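V-type ATP synthase alpha chain (Nanoarchaeum equitans Kin4-M, PDB 5BN3) is the A (alpha) subunit of a V/A-type ATP synthase family complex, with a P-loop-type nucleotide-binding domain that holds ADP in this structure. Local coordinates at residues E331-R335 with L336-P340; R188-K191 with E192-D195. One frame throughout, in Å; residues are numbered along the deposited sequence.

Interaction 2 comes first along the chain and interaction 1 follows; their centres lie 35 Å apart, and their nearest atoms about 23 Å, so they do not touch. What joins them is the mixed sheet of the nucleotide-binding domain. Residues 188-195 add the short strand 192-193 to that sheet by antiparallel pairing with strand 361-364. Helix 322-335 follows strand 314-320 of the same sheet and ends in interaction 1, beside the N-terminal antiparallel sheet. After the loop and helix 349-357 the chain returns to strand 361-364. One contact thus lies at a joint with the N-terminal domain, the other at an added strand, and both have NEQ263 chains nearby.

Interaction 1. Residues E331-R335 with L336-P340; sequences EISSR and LGEIP
Ser333 and Glu338 meet across the end of helix 322-335, where the chain leaves the last turn through a Schellman motif. Two backbone bonds close the turn, from Glu338 N to Ser333 O (3.0 Å) and from Gly337 N to Ser334 O (3.1 Å). The first is well aligned, with a C=O...N angle of 162°, whereas the second donor stands above the carbonyl plane. Gly337, exposed at the turn, is the loose side of the contact; it reverses the chain with a phi of 70°, a value that glycine adopts with little strain.

The tight side is built by Ile332, Ser333, Leu336 and Glu338. Ile332 and Leu336, one turn apart, run next to each other in the same direction, CG2 of Ile332 resting 3.9 Å from CD1 of Leu336. Branched aliphatic chains suit this place because both also pack on Ile36 of strand 31-39, so the helix end leans against the N-terminal antiparallel sheet. Arg335 is held too: it bends at its second torsion (chi2 -70°) and folds back along the helix to buried Glu331. Its NH2 lies 2.6 Å from Glu331 OE2 in a salt bridge that keeps the guanidinium edge-on to the carboxylate oxygen, while NH1 bonds to Asn8.

Glu338, its CG anti to the carbonyl carbon and the rest of the chain extended, reaches back to Ser333, whose OG donates to OE1. The modelled separation of 2.4 Å between Ser333 OG and Glu338 OE1 is very short and its exact value doubtful. Tyr348 OH also bonds to OE1, while Lys5 of a neighbouring NEQ263 chain forms a salt bridge with OE2. One water ties the pair again, donating to Glu338 O at 2.7 Å and to Ser333 OG at 3.2 Å.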
loop_
_atom_site.group_PDB
_atom_site.type_symbol
_atom_site.label_atom_id
_atom_site.label_comp_id
_atom_site.label_asym_id
_atom_site.label_seq_id
_atom_site.Cartn_x
_atom_site.Cartn_y
_atom_site.Cartn_z
ATOM N N GLU A 331 14.449 3.704 -16.311
ATOM C CA GLU A 331 14.792 2.587 -17.188
ATOM C C GLU A 331 16.301 2.347 -17.268
ATOM O O GLU A 331 16.755 1.209 -17.170
ATOM C CB GLU A 331 14.196 2.790 -18.587
ATOM C CG GLU A 331 14.800 1.907 -19.677
ATOM C CD GLU A 331 14.337 0.453 -19.629
ATOM O OE1 GLU A 331 13.956 -0.041 -18.544
ATOM O OE2 GLU A 331 14.360 -0.203 -20.692
ATOM N N ILE A 332 17.069 3.420 -17.438
ATOM C CA ILE A 332 18.528 3.325 -17.466
ATOM C C ILE A 332 19.045 2.770 -16.144
ATOM O O ILE A 332 19.883 1.865 -16.118
ATOM C CB ILE A 332 19.187 4.704 -17.699
ATOM C CG1 ILE A 332 18.712 5.332 -19.015
ATOM C CG2 ILE A 332 20.702 4.581 -17.668
ATOM C CD1 ILE A 332 19.025 4.512 -20.249
ATOM N N SER A 333 18.538 3.326 -15.047
ATOM C CA SER A 333 18.905 2.889 -13.705
ATOM C C SER A 333 18.610 1.404 -13.501
ATOM O O SER A 333 19.400 0.683 -12.890
ATOM C CB SER A 333 18.155 3.727 -12.667
ATOM O OG SER A 333 18.654 3.501 -11.363
ATOM N N SER A 334 17.475 0.954 -14.028
ATOM C CA SER A 334 17.068 -0.445 -13.921
ATOM C C SER A 334 18.018 -1.392 -14.656
ATOM O O SER A 334 18.379 -2.448 -14.132
ATOM C CB SER A 334 15.644 -0.615 -14.454
ATOM O OG SER A 334 15.286 -1.982 -14.528
ATOM N N ARG A 335 18.413 -1.013 -15.869
ATOM C CA ARG A 335 19.331 -1.820 -16.670
ATOM C C ARG A 335 20.714 -1.869 -16.028
ATOM O O ARG A 335 21.410 -2.880 -16.109
ATOM C CB ARG A 335 19.448 -1.261 -18.091
ATOM C CG ARG A 335 18.125 -1.037 -18.814
ATOM C CD ARG A 335 17.430 -2.331 -19.192
ATOM N NE ARG A 335 16.221 -2.076 -19.975
ATOM C CZ ARG A 335 15.580 -2.993 -20.693
ATOM N NH1 ARG A 335 16.035 -4.236 -20.741
ATOM N NH2 ARG A 335 14.491 -2.665 -21.371
ATOM N N LEU A 336 21.106 -0.769 -15.390
ATOM C CA LEU A 336 22.394 -0.689 -14.710
ATOM C C LEU A 336 22.403 -1.527 -13.437
ATOM O O LEU A 336 23.453 -1.738 -12.832
ATOM C CB LEU A 336 22.734 0.764 -14.370
ATOM C CG LEU A 336 23.220 1.644 -15.521
ATOM C CD1 LEU A 336 23.267 3.099 -15.103
ATOM C CD2 LEU A 336 24.588 1.186 -15.977
ATOM N N GLY A 337 21.230 -2.003 -13.035
ATOM C CA GLY A 337 21.111 -2.785 -11.819
ATOM C C GLY A 337 21.317 -1.927 -10.587
ATOM O O GLY A 337 21.858 -2.387 -9.580
ATOM N N GLU A 338 20.898 -0.668 -10.672
ATOM C CA GLU A 338 20.926 0.216 -9.516
ATOM C C GLU A 338 19.721 -0.091 -8.640
ATOM O O GLU A 338 18.663 -0.466 -9.146
ATOM C CB GLU A 338 20.897 1.683 -9.957
ATOM C CG GLU A 338 22.204 2.193 -10.546
ATOM C CD GLU A 338 22.105 3.626 -11.038
ATOM O OE1 GLU A 338 20.973 4.108 -11.257
ATOM O OE2 GLU A 338 23.161 4.272 -11.209
ATOM N N ILE A 339 19.883 0.058 -7.328
ATOM C CA ILE A 339 18.773 -0.142 -6.407
ATOM C C ILE A 339 17.767 0.988 -6.582
ATOM O O ILE A 339 18.117 2.161 -6.449
ATOM C CB ILE A 339 19.242 -0.179 -4.939
ATOM C CG1 ILE A 339 20.320 -1.247 -4.744
ATOM C CG2 ILE A 339 18.066 -0.434 -4.007
ATOM C CD1 ILE A 339 20.885 -1.288 -3.339
ATOM N N PRO A 340 16.513 0.642 -6.904
ATOM C CA PRO A 340 15.494 1.681 -7.077
ATOM C C PRO A 340 15.193 2.366 -5.754
ATOM O O PRO A 340 15.291 1.727 -4.705
ATOM C CB PRO A 340 14.259 0.894 -7.528
ATOM C CG PRO A 340 14.787 -0.398 -8.047
ATOM C CD PRO A 340 15.999 -0.700 -7.226
HETATM O O HOH W 1 16.807 0.944 -10.590
#

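Interaction 2. Residues R188-K191 with E192-D195; sequences RPYK and EKLD
Tyr190 lays its ring alongside the chain that follows it and reaches Lys193 with its hydroxyl. From CB, which heads toward residues 192-195, the side chain turns so that CG sits between the backbone N and the carbonyl carbon (chi1 52°). That rotation carries the ring forward, its CD2-CE2 edge turned to the backbone of the next residues. Tyr190 CD2 comes within 3.6 Å of Glu192 N, and Glu192 CA lies in the plane of the ring. One atom further out, Tyr190 CE2 meets both the backbone and the side chain of Lys193, being 3.7 Å from its N and equally far from its CG. Tyr190 CZ is 4.0 Å from Lys193 CG.

The chain between them forms a classic beta bulge: Lys191 and Glu192 both face Arg364 of the antiparallel strand 361-364. The extra residue lets Lys191 and Glu192 leave on roughly the same side of the chain. Lys193 then departs on the other, where the tyrosine ring lies. Two long charged residues suit the outward positions; Lys191 stretches away to a salt bridge with Asp368.

At the tip, OH is passed by the aliphatic run of Lys193, whose CG lies 3.5 Å and CE 3.3 Å from Tyr190 OH. A lysine fits here because its methylenes can lie against the end of a ring. The chain kinks at its last torsion (chi4 61°), bringing Lys193 NZ to 3.4 Å from Tyr190 OH. Behind this surface contact Tyr190 also touches Val363 of the paired strand and Arg309, while Lys193 packs on Lys170 of a neighbouring NEQ263 chain.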
loop_
_atom_site.group_PDB
_atom_site.type_symbol
_atom_site.label_atom_id
_atom_site.label_comp_id
_atom_site.label_asym_id
_atom_site.label_seq_id
_atom_site.Cartn_x
_atom_site.Cartn_y
_atom_site.Cartn_z
ATOM N N ARG A 188 25.348 27.079 -19.307
ATOM C CA ARG A 188 26.086 28.190 -19.901
ATOM C C ARG A 188 26.319 29.305 -18.886
ATOM O O ARG A 188 25.392 29.724 -18.190
ATOM C CB ARG A 188 25.368 28.716 -21.150
ATOM C CG ARG A 188 25.406 27.739 -22.322
ATOM C CD ARG A 188 24.633 28.249 -23.533
ATOM N NE ARG A 188 25.122 29.543 -24.009
ATOM C CZ ARG A 188 26.160 29.702 -24.825
ATOM N NH1 ARG A 188 26.839 28.649 -25.257
ATOM N NH2 ARG A 188 26.523 30.919 -25.204
ATOM N N PRO A 189 27.568 29.789 -18.805
ATOM C CA PRO A 189 27.976 30.788 -17.811
ATOM C C PRO A 189 27.323 32.147 -18.026
ATOM O O PRO A 189 26.905 32.478 -19.138
ATOM C CB PRO A 189 29.488 30.905 -18.036
ATOM C CG PRO A 189 29.682 30.521 -19.465
ATOM C CD PRO A 189 28.672 29.433 -19.714
ATOM N N TYR A 190 27.237 32.914 -16.945
ATOM C CA TYR A 190 26.726 34.279 -16.971
ATOM C C TYR A 190 27.441 35.042 -15.868
ATOM O O TYR A 190 28.259 34.464 -15.151
ATOM C CB TYR A 190 25.209 34.296 -16.751
ATOM C CG TYR A 190 24.754 33.530 -15.532
ATOM C CD1 TYR A 190 24.439 32.183 -15.618
ATOM C CD2 TYR A 190 24.630 34.155 -14.300
ATOM C CE1 TYR A 190 24.023 31.477 -14.514
ATOM C CE2 TYR A 190 24.213 33.457 -13.189
ATOM C CZ TYR A 190 23.911 32.119 -13.303
ATOM O OH TYR A 190 23.494 31.418 -12.198
ATOM N N LYS A 191 27.142 36.328 -15.716
ATOM C CA LYS A 191 27.832 37.129 -14.706
ATOM C C LYS A 191 27.205 37.031 -13.318
ATOM O O LYS A 191 27.893 36.711 -12.350
ATOM C CB LYS A 191 27.974 38.588 -15.152
ATOM C CG LYS A 191 29.062 38.791 -16.195
ATOM C CD LYS A 191 29.400 40.261 -16.375
ATOM C CE LYS A 191 30.685 40.427 -17.170
ATOM N NZ LYS A 191 31.073 41.856 -17.314
ATOM N N GLU A 192 25.907 37.305 -13.218
ATOM C CA GLU A 192 25.215 37.172 -11.936
ATOM C C GLU A 192 23.706 37.006 -12.085
ATOM O O GLU A 192 23.106 37.474 -13.058
ATOM C CB GLU A 192 25.526 38.363 -11.018
ATOM C CG GLU A 192 24.859 39.670 -11.421
ATOM C CD GLU A 192 25.283 40.834 -10.541
ATOM O OE1 GLU A 192 26.448 40.844 -10.087
ATOM O OE2 GLU A 192 24.454 41.739 -10.303
ATOM N N LYS A 193 23.103 36.329 -11.114
ATOM C CA LYS A 193 21.656 36.193 -11.054
ATOM C C LYS A 193 21.058 37.532 -10.653
ATOM O O LYS A 193 21.570 38.201 -9.754
ATOM C CB LYS A 193 21.277 35.128 -10.025
ATOM C CG LYS A 193 22.079 33.839 -10.150
ATOM C CD LYS A 193 21.851 32.912 -8.960
ATOM C CE LYS A 193 22.783 31.705 -9.004
ATOM N NZ LYS A 193 24.221 32.095 -8.949
ATOM N N LEU A 194 19.985 37.933 -11.327
ATOM C CA LEU A 194 19.325 39.195 -11.015
ATOM C C LEU A 194 18.023 38.939 -10.268
ATOM O O LEU A 194 17.489 37.829 -10.300
ATOM C CB LEU A 194 19.043 39.991 -12.292
ATOM C CG LEU A 194 20.239 40.465 -13.120
ATOM C CD1 LEU A 194 19.781 41.271 -14.330
ATOM C CD2 LEU A 194 21.184 41.282 -12.262
ATOM N N ASP A 195 17.518 39.964 -9.591
ATOM C CA ASP A 195 16.232 39.861 -8.918
ATOM C C ASP A 195 15.114 39.807 -9.943
ATOM O O ASP A 195 15.263 40.304 -11.063
ATOM C CB ASP A 195 16.014 41.055 -7.988
ATOM C CG ASP A 195 16.972 41.064 -6.815
ATOM O OD1 ASP A 195 17.517 39.990 -6.482
ATOM O OD2 ASP A 195 17.176 42.145 -6.223
#